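Local atomic coordinates of DNA ligase (Aquifex aeolicus, PDB entry 3QWU), a protein that probably joins nucleic acid ends in an ATP-dependent reaction, as expected of a nucleotidyltransferase-type ligase, and binds adenosine and calcium. Residues A[114-119]-A[180-185]; A[134-139]-A[146-151]. All coordinates share one frame; numbering follows the deposited sequence.

Interaction 1 (A[114-119]-A[180-185]); sequences DLIDLR and YNLPHV. With ADN (adenosine), chain C.
Ile116 and Leu182 meet through their branches, the end of the isoleucine running past a single methyl of the leucine. With CG1 anti to the backbone N (chi1 -173°), Ile116 brings both CG1 and CD1 against Leu182 CD2, the CG1 to CD2 separation being 3.9 Å. The same methyl rests on the backbone of the next residue, Leu182 CD2 lying 3.7 Å from Asp117 O. Pro183 adds its CD, 4.3 Å from Ile116 CG1.

At the outer end Arg119 and Tyr180 form a different pair. The arginine chain bends at chi3 (117°) and turns its guanidinium face onto the ring edge: Tyr180 CD2 sits over the centre of that face, 3.7 Å from Arg119 CZ, with the two planes 61° apart. The phenol OH is held elsewhere, by Glu123 and Asn124. Asp117 OD1 accepts from Arg119 N at 3.3 Å, an Asx turn, while a water donates to Tyr180 O at 2.7 Å and also to Asp117 OD2, though at a distance too short to be relied on. Further along, Val185 CG2 approaches the amino N6 of the bound adenosine at 3.5 Å.

The Ile116-Leu182-Pro183 part is thus apolar packing, completed by Ile120, Leu154 and Phe159; in the Arg119-Tyr180 part the edge-on approach suggests dispersion more than a classical cation-pi interaction.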
ATOM      1  N   ASP A 114     -35.271  -7.187  18.053  1.00 41.19           N
ATOM      2  CA  ASP A 114     -34.803  -6.046  18.802  1.00 39.85           C
ATOM      3  C   ASP A 114     -34.436  -4.847  17.957  1.00 38.48           C
ATOM      4  O   ASP A 114     -34.430  -3.721  18.466  1.00 38.43           O
ATOM      5  CB  ASP A 114     -33.603  -6.460  19.614  1.00 40.38           C
ATOM      6  CG  ASP A 114     -33.944  -7.520  20.607  1.00 43.42           C
ATOM      7  OD1 ASP A 114     -35.039  -7.404  21.191  1.00 51.05           O
ATOM      8  OD2 ASP A 114     -33.153  -8.455  20.795  1.00 45.81           O
ATOM      9  N   LEU A 115     -34.100  -5.060  16.684  1.00 37.37           N
ATOM     10  CA  LEU A 115     -33.585  -3.988  15.856  1.00 36.28           C
ATOM     11  C   LEU A 115     -34.663  -3.186  15.097  1.00 36.83           C
ATOM     12  O   LEU A 115     -34.516  -1.958  14.877  1.00 36.68           O
ATOM     13  CB  LEU A 115     -32.558  -4.537  14.882  1.00 36.91           C
ATOM     14  CG  LEU A 115     -31.273  -5.127  15.512  1.00 36.79           C
ATOM     15  CD1 LEU A 115     -30.497  -5.827  14.425  1.00 34.22           C
ATOM     16  CD2 LEU A 115     -30.408  -4.085  16.168  1.00 35.79           C
ATOM     17  N   ILE A 116     -35.742  -3.852  14.710  1.00 36.05           N
ATOM     18  CA  ILE A 116     -36.694  -3.275  13.776  1.00 35.12           C
ATOM     19  C   ILE A 116     -37.985  -4.085  13.767  1.00 36.56           C
ATOM     20  O   ILE A 116     -37.986  -5.315  13.835  1.00 37.29           O
ATOM     21  CB  ILE A 116     -36.100  -3.197  12.364  1.00 35.02           C
ATOM     22  CG1 ILE A 116     -37.048  -2.437  11.446  1.00 35.31           C
ATOM     23  CG2 ILE A 116     -35.811  -4.608  11.764  1.00 32.17           C
ATOM     24  CD1 ILE A 116     -36.535  -2.240  10.051  1.00 32.77           C
ATOM     25  N   ASP A 117     -39.094  -3.372  13.720  1.00 37.62           N
ATOM     26  CA  ASP A 117     -40.419  -3.959  13.618  1.00 37.75           C
ATOM     27  C   ASP A 117     -40.691  -4.270  12.120  1.00 37.93           C
ATOM     28  O   ASP A 117     -40.614  -3.380  11.271  1.00 37.62           O
ATOM     29  CB  ASP A 117     -41.412  -2.955  14.225  1.00 37.64           C
ATOM     30  CG  ASP A 117     -42.888  -3.275  13.943  1.00 41.74           C
ATOM     31  OD1 ASP A 117     -43.267  -4.462  13.674  1.00 39.79           O
ATOM     32  OD2 ASP A 117     -43.675  -2.279  13.997  1.00 45.41           O
ATOM     33  N   LEU A 118     -41.063  -5.516  11.832  1.00 38.88           N
ATOM     34  CA  LEU A 118     -41.169  -6.021  10.482  1.00 39.73           C
ATOM     35  C   LEU A 118     -42.611  -6.282   9.976  1.00 41.16           C
ATOM     36  O   LEU A 118     -42.813  -7.007   8.987  1.00 41.97           O
ATOM     37  CB  LEU A 118     -40.274  -7.257  10.346  1.00 39.67           C
ATOM     38  CG  LEU A 118     -38.775  -6.860  10.280  1.00 38.60           C
ATOM     39  CD1 LEU A 118     -37.871  -8.109  10.262  1.00 34.06           C
ATOM     40  CD2 LEU A 118     -38.444  -5.928   9.049  1.00 33.45           C
ATOM     41  N   ARG A 119     -43.587  -5.650  10.637  1.00 41.65           N
ATOM     42  CA  ARG A 119     -44.963  -5.441  10.108  1.00 42.52           C
ATOM     43  C   ARG A 119     -44.950  -4.990   8.654  1.00 41.83           C
ATOM     44  O   ARG A 119     -45.688  -5.520   7.831  1.00 41.79           O
ATOM     45  CB  ARG A 119     -45.680  -4.352  10.941  1.00 42.96           C
ATOM     46  CG  ARG A 119     -47.176  -4.226  10.786  1.00 44.95           C
ATOM     47  CD  ARG A 119     -47.757  -3.268  11.855  1.00 50.40           C
ATOM     48  NE  ARG A 119     -48.376  -2.055  11.278  1.00 56.73           N
ATOM     49  CZ  ARG A 119     -47.965  -0.787  11.450  1.00 61.15           C
ATOM     50  NH1 ARG A 119     -46.899  -0.497  12.203  1.00 63.39           N
ATOM     51  NH2 ARG A 119     -48.623   0.225  10.855  1.00 61.79           N
ATOM     52  N   TYR A 180     -44.580   3.174   8.921  1.00 43.68           N
ATOM     53  CA  TYR A 180     -44.247   2.058   9.799  1.00 41.72           C
ATOM     54  C   TYR A 180     -43.291   2.421  10.923  1.00 41.05           C
ATOM     55  O   TYR A 180     -42.877   1.564  11.730  1.00 38.59           O
ATOM     56  CB  TYR A 180     -43.661   0.938   8.957  1.00 41.21           C
ATOM     57  CG  TYR A 180     -44.690   0.325   8.033  1.00 41.88           C
ATOM     58  CD1 TYR A 180     -44.645   0.514   6.648  1.00 40.50           C
ATOM     59  CD2 TYR A 180     -45.729  -0.450   8.549  1.00 39.49           C
ATOM     60  CE1 TYR A 180     -45.620  -0.074   5.821  1.00 39.77           C
ATOM     61  CE2 TYR A 180     -46.662  -1.032   7.748  1.00 38.68           C
ATOM     62  CZ  TYR A 180     -46.622  -0.843   6.399  1.00 38.69           C
ATOM     63  OH  TYR A 180     -47.599  -1.415   5.668  1.00 34.63           O
ATOM     64  N   ASN A 181     -42.915   3.697  10.932  1.00 41.72           N
ATOM     65  CA  ASN A 181     -42.079   4.270  11.960  1.00 41.79           C
ATOM     66  C   ASN A 181     -40.707   3.665  12.095  1.00 40.03           C
ATOM     67  O   ASN A 181     -40.225   3.454  13.184  1.00 38.87           O
ATOM     68  CB  ASN A 181     -42.785   4.118  13.271  1.00 43.49           C
ATOM     69  CG  ASN A 181     -42.649   5.325  14.082  1.00 49.71           C
ATOM     70  OD1 ASN A 181     -43.426   6.315  13.902  1.00 57.17           O
ATOM     71  ND2 ASN A 181     -41.652   5.318  14.969  1.00 51.43           N
ATOM     72  N   LEU A 182     -40.055   3.428  10.976  1.00 39.77           N
ATOM     73  CA  LEU A 182     -38.756   2.773  10.977  1.00 38.30           C
ATOM     74  C   LEU A 182     -37.626   3.725  11.414  1.00 37.10           C
ATOM     75  O   LEU A 182     -37.698   4.913  11.200  1.00 36.61           O
ATOM     76  CB  LEU A 182     -38.493   2.191   9.581  1.00 38.08           C
ATOM     77  CG  LEU A 182     -39.590   1.200   9.104  1.00 37.91           C
ATOM     78  CD1 LEU A 182     -39.308   0.647   7.712  1.00 33.01           C
ATOM     79  CD2 LEU A 182     -39.743   0.053  10.133  1.00 36.72           C
ATOM     80  N   PRO A 183     -36.591   3.186  12.053  1.00 35.88           N
ATOM     81  CA  PRO A 183     -35.376   3.966  12.262  1.00 35.59           C
ATOM     82  C   PRO A 183     -34.668   4.158  10.911  1.00 35.76           C
ATOM     83  O   PRO A 183     -34.588   3.204  10.111  1.00 36.09           O
ATOM     84  CB  PRO A 183     -34.546   3.077  13.199  1.00 35.01           C
ATOM     85  CG  PRO A 183     -35.029   1.643  12.933  1.00 34.67           C
ATOM     86  CD  PRO A 183     -36.437   1.755  12.397  1.00 35.88           C
ATOM     87  N   HIS A 184     -34.175   5.366  10.648  1.00 35.28           N
ATOM     88  CA  HIS A 184     -33.650   5.725   9.325  1.00 35.23           C
ATOM     89  C   HIS A 184     -32.390   6.583   9.449  1.00 33.91           C
ATOM     90  O   HIS A 184     -32.113   7.151  10.498  1.00 32.33           O
ATOM     91  CB  HIS A 184     -34.706   6.524   8.578  1.00 35.85           C
ATOM     92  CG  HIS A 184     -35.128   7.744   9.337  1.00 40.37           C
ATOM     93  ND1 HIS A 184     -36.267   7.777  10.112  1.00 43.75           N
ATOM     94  CD2 HIS A 184     -34.499   8.927   9.538  1.00 41.89           C
ATOM     95  CE1 HIS A 184     -36.342   8.951  10.721  1.00 48.11           C
ATOM     96  NE2 HIS A 184     -35.281   9.667  10.388  1.00 45.69           N
ATOM     97  N   VAL A 185     -31.632   6.683   8.359  1.00 33.42           N
ATOM     98  CA  VAL A 185     -30.431   7.534   8.338  1.00 31.97           C
ATOM     99  C   VAL A 185     -30.951   8.958   8.373  1.00 31.85           C
ATOM    100  O   VAL A 185     -32.081   9.189   7.948  1.00 33.24           O
ATOM    101  CB  VAL A 185     -29.551   7.235   7.083  1.00 32.70           C
ATOM    102  CG1 VAL A 185     -28.947   5.813   7.174  1.00 31.34           C
ATOM    103  CG2 VAL A 185     -30.353   7.361   5.779  1.00 30.78           C
TER
HETATM  104  O5' ADN C 501     -21.055   1.555  -0.293  1.00 52.75           O
HETATM  105  C5' ADN C 501     -21.539   2.490   0.672  1.00 45.58           C
HETATM  106  C4' ADN C 501     -21.977   1.746   1.928  1.00 45.03           C
HETATM  107  O4' ADN C 501     -22.294   2.669   3.015  1.00 43.57           O
HETATM  108  C3' ADN C 501     -23.247   0.947   1.670  1.00 44.17           C
HETATM  109  O3' ADN C 501     -23.039  -0.382   1.201  1.00 45.67           O
HETATM  110  C2' ADN C 501     -23.983   0.987   3.005  1.00 42.47           C
HETATM  111  O2' ADN C 501     -23.805  -0.226   3.717  1.00 41.05           O
HETATM  112  C1' ADN C 501     -23.387   2.147   3.798  1.00 41.97           C
HETATM  113  N9  ADN C 501     -24.330   3.248   4.051  1.00 40.32           N
HETATM  114  C8  ADN C 501     -24.395   3.925   5.221  1.00 41.58           C
HETATM  115  N7  ADN C 501     -25.339   4.896   5.198  1.00 38.64           N
HETATM  116  C5  ADN C 501     -25.866   4.846   3.947  1.00 37.66           C
HETATM  117  C6  ADN C 501     -26.883   5.628   3.238  1.00 39.30           C
HETATM  118  N6  ADN C 501     -27.500   6.631   3.923  1.00 37.84           N
HETATM  119  N1  ADN C 501     -27.202   5.271   1.955  1.00 40.76           N
HETATM  120  C2  ADN C 501     -26.541   4.258   1.323  1.00 40.06           C
HETATM  121  N3  ADN C 501     -25.560   3.519   1.916  1.00 37.59           N
HETATM  122  C4  ADN C 501     -25.212   3.761   3.199  1.00 38.96           C
HETATM  123  O   HOH W   1     -44.165  -0.799  12.151  1.00 31.53           O

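Interaction 2 (A[134-139]-A[146-151]); sequences AGPENP and PYVKED
Glu137 N donates to Asp151 O (3.3 Å), and this backbone bond, its donor tilted from the carbonyl plane, draws the two loop segments together where Asp151 adopts a positive phi of 54°. A water donates to both Glu137 O and Asp151 OD1. Gly135 CA lies 3.6 Å from Asp151 O, so close that a side chain on this residue would clash with the carbonyl. Pro136 lies across the opposing backbone, CG against Lys149 O (3.5 Å) and CD against Asp151 O. Val148 points toward the 134-139 segment and sets CG1 3.7 Å from Ala134 O.

The extended chain of Glu137 passes alongside Glu150 and lays its carboxyl carbon CD 3.6 Å from Asp151 N. Its OE1 is salt-bridged to Arg345, whereas Asp151 OD2 pairs with Arg111, which probably eases the nearness of the Glu137 and Asp151 carboxylates. An alanine in place of Glu137 would probably leave Arg345 without this carboxylate and uncover the Asp151 peptide. Asn138 ND2 reaches back to Gly135 O (2.8 Å) in the carbonyl plane.

The contact sits in the connection between strands 127-134 and 153-161, with helix 106-115 reached through Arg111 and strands 303-310 and 343-352 meeting its Glu137 side.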
ATOM      1  N   ALA A 134     -25.156  -0.760  13.209  1.00 31.63           N
ATOM      2  CA  ALA A 134     -24.031   0.002  13.753  1.00 32.50           C
ATOM      3  C   ALA A 134     -24.083   0.050  15.258  1.00 33.95           C
ATOM      4  O   ALA A 134     -25.196   0.041  15.882  1.00 36.22           O
ATOM      5  CB  ALA A 134     -24.003   1.432  13.168  1.00 31.50           C
ATOM      6  N   GLY A 135     -22.905   0.139  15.852  1.00 34.35           N
ATOM      7  CA  GLY A 135     -22.790   0.141  17.318  1.00 35.75           C
ATOM      8  C   GLY A 135     -21.508  -0.495  17.838  1.00 36.81           C
ATOM      9  O   GLY A 135     -20.804  -1.187  17.127  1.00 36.70           O
ATOM     10  N   PRO A 136     -21.218  -0.288  19.110  1.00 37.87           N
ATOM     11  CA  PRO A 136     -19.926  -0.746  19.574  1.00 39.00           C
ATOM     12  C   PRO A 136     -19.902  -2.254  19.834  1.00 39.77           C
ATOM     13  O   PRO A 136     -18.832  -2.850  19.889  1.00 41.15           O
ATOM     14  CB  PRO A 136     -19.752  -0.002  20.884  1.00 39.50           C
ATOM     15  CG  PRO A 136     -21.179   0.172  21.393  1.00 39.17           C
ATOM     16  CD  PRO A 136     -21.999   0.378  20.157  1.00 37.87           C
ATOM     17  N   GLU A 137     -21.060  -2.874  19.995  1.00 39.38           N
ATOM     18  CA  GLU A 137     -21.076  -4.297  20.234  1.00 39.39           C
ATOM     19  C   GLU A 137     -21.616  -5.109  19.039  1.00 38.32           C
ATOM     20  O   GLU A 137     -22.605  -5.819  19.160  1.00 38.86           O
ATOM     21  CB  GLU A 137     -21.881  -4.553  21.500  1.00 40.64           C
ATOM     22  CG  GLU A 137     -21.332  -3.811  22.683  1.00 42.05           C
ATOM     23  CD  GLU A 137     -22.228  -3.913  23.900  1.00 45.70           C
ATOM     24  OE1 GLU A 137     -23.145  -4.766  23.953  1.00 47.11           O
ATOM     25  OE2 GLU A 137     -22.017  -3.119  24.817  1.00 50.93           O
ATOM     26  N   ASN A 138     -20.945  -5.000  17.902  1.00 37.47           N
ATOM     27  CA  ASN A 138     -21.217  -5.803  16.744  1.00 37.76           C
ATOM     28  C   ASN A 138     -19.981  -6.613  16.366  1.00 38.45           C
ATOM     29  O   ASN A 138     -18.910  -6.318  16.814  1.00 37.47           O
ATOM     30  CB  ASN A 138     -21.710  -4.945  15.570  1.00 37.91           C
ATOM     31  CG  ASN A 138     -20.589  -4.318  14.770  1.00 36.74           C
ATOM     32  OD1 ASN A 138     -20.036  -4.927  13.855  1.00 37.27           O
ATOM     33  ND2 ASN A 138     -20.260  -3.084  15.107  1.00 37.04           N
ATOM     34  N   PRO A 139     -20.143  -7.669  15.553  1.00 39.70           N
ATOM     35  CA  PRO A 139     -19.015  -8.568  15.371  1.00 40.90           C
ATOM     36  C   PRO A 139     -18.241  -8.297  14.129  1.00 40.56           C
ATOM     37  O   PRO A 139     -17.301  -8.993  13.873  1.00 41.37           O
ATOM     38  CB  PRO A 139     -19.682  -9.943  15.262  1.00 41.94           C
ATOM     39  CG  PRO A 139     -21.136  -9.629  14.803  1.00 41.31           C
ATOM     40  CD  PRO A 139     -21.329  -8.151  14.839  1.00 39.76           C
ATOM     41  N   PRO A 146     -20.806   7.693  17.109  1.00 44.66           N
ATOM     42  CA  PRO A 146     -20.839   8.126  18.507  1.00 45.76           C
ATOM     43  C   PRO A 146     -22.202   8.049  19.173  1.00 46.35           C
ATOM     44  O   PRO A 146     -22.249   7.903  20.385  1.00 47.59           O
ATOM     45  CB  PRO A 146     -20.307   9.559  18.453  1.00 46.11           C
ATOM     46  CG  PRO A 146     -20.443   9.977  17.005  1.00 44.77           C
ATOM     47  CD  PRO A 146     -20.230   8.727  16.240  1.00 45.05           C
ATOM     48  N   TYR A 147     -23.287   8.114  18.403  1.00 45.43           N
ATOM     49  CA  TYR A 147     -24.636   8.171  18.984  1.00 45.94           C
ATOM     50  C   TYR A 147     -25.249   6.784  19.306  1.00 45.16           C
ATOM     51  O   TYR A 147     -26.420   6.683  19.670  1.00 45.37           O
ATOM     52  CB  TYR A 147     -25.582   8.938  18.033  1.00 46.78           C
ATOM     53  CG  TYR A 147     -25.426   8.547  16.552  1.00 46.49           C
ATOM     54  CD1 TYR A 147     -24.592   9.290  15.708  1.00 45.51           C
ATOM     55  CD2 TYR A 147     -26.064   7.433  16.033  1.00 43.83           C
ATOM     56  CE1 TYR A 147     -24.415   8.950  14.405  1.00 46.36           C
ATOM     57  CE2 TYR A 147     -25.900   7.087  14.713  1.00 46.09           C
ATOM     58  CZ  TYR A 147     -25.065   7.849  13.888  1.00 46.12           C
ATOM     59  OH  TYR A 147     -24.874   7.511  12.553  1.00 43.45           O
ATOM     60  N   VAL A 148     -24.494   5.712  19.104  1.00 43.69           N
ATOM     61  CA  VAL A 148     -24.946   4.401  19.528  1.00 42.81           C
ATOM     62  C   VAL A 148     -23.972   4.107  20.615  1.00 42.64           C
ATOM     63  O   VAL A 148     -22.800   3.864  20.340  1.00 41.21           O
ATOM     64  CB  VAL A 148     -24.857   3.269  18.443  1.00 41.71           C
ATOM     65  CG1 VAL A 148     -25.654   2.078  18.917  1.00 40.67           C
ATOM     66  CG2 VAL A 148     -25.346   3.724  17.148  1.00 39.83           C
ATOM     67  N   LYS A 149     -24.445   4.168  21.840  1.00 43.97           N
ATOM     68  CA  LYS A 149     -23.550   4.012  22.980  1.00 46.52           C
ATOM     69  C   LYS A 149     -23.387   2.538  23.358  1.00 46.38           C
ATOM     70  O   LYS A 149     -22.405   2.182  23.990  1.00 46.73           O
ATOM     71  CB  LYS A 149     -24.039   4.842  24.177  1.00 47.78           C
ATOM     72  CG  LYS A 149     -24.142   6.347  23.822  1.00 51.53           C
ATOM     73  CD  LYS A 149     -25.330   7.051  24.492  1.00 53.54           C
ATOM     74  CE  LYS A 149     -25.277   8.587  24.302  1.00 55.03           C
ATOM     75  NZ  LYS A 149     -26.275   9.359  25.179  1.00 57.45           N
ATOM     76  N   GLU A 150     -24.325   1.691  22.944  1.00 46.33           N
ATOM     77  CA  GLU A 150     -24.234   0.279  23.250  1.00 47.35           C
ATOM     78  C   GLU A 150     -25.056  -0.606  22.346  1.00 45.61           C
ATOM     79  O   GLU A 150     -25.902  -0.154  21.589  1.00 45.71           O
ATOM     80  CB  GLU A 150     -24.604   0.009  24.741  1.00 49.07           C
ATOM     81  CG  GLU A 150     -26.098   0.025  25.077  1.00 53.59           C
ATOM     82  CD  GLU A 150     -26.564   1.346  25.704  1.00 60.03           C
ATOM     83  OE1 GLU A 150     -25.934   1.794  26.700  1.00 67.15           O
ATOM     84  OE2 GLU A 150     -27.557   1.932  25.214  1.00 59.62           O
ATOM     85  N   ASP A 151     -24.785  -1.899  22.444  1.00 44.92           N
ATOM     86  CA  ASP A 151     -25.468  -2.910  21.638  1.00 43.30           C
ATOM     87  C   ASP A 151     -25.321  -2.495  20.170  1.00 40.69           C
ATOM     88  O   ASP A 151     -24.220  -2.147  19.755  1.00 39.32           O
ATOM     89  CB  ASP A 151     -26.936  -3.037  22.093  1.00 43.90           C
ATOM     90  CG  ASP A 151     -27.584  -4.347  21.666  1.00 44.85           C
ATOM     91  OD1 ASP A 151     -26.874  -5.326  21.312  1.00 47.14           O
ATOM     92  OD2 ASP A 151     -28.826  -4.408  21.717  1.00 43.47           O
TER
HETATM   93  O   HOH W   2     -24.578  -6.985  20.403  1.00 36.82           O

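How the interactions relate
From the N terminus, the chain leaves helix 106-115 in segment 114-119, passes helix 119-123 and enters strand 127-134. Interaction 2 then pinches the connection to strand 153-161, closing a short loop of six residues that includes the calcium ligand Glu143. After that strand and helix 170-180, segment 180-185 returns to 114-119, so interaction 1 closes a much longer loop with interaction 2 wholly within it. Their centres are about 17 Å apart and they do not touch, but Arg111 of helix 106-115 pairs with both Asp114 and Asp151. Interaction 1 joins two helix ends, beside the adenosine pocket; interaction 2 faces the C-terminal strands.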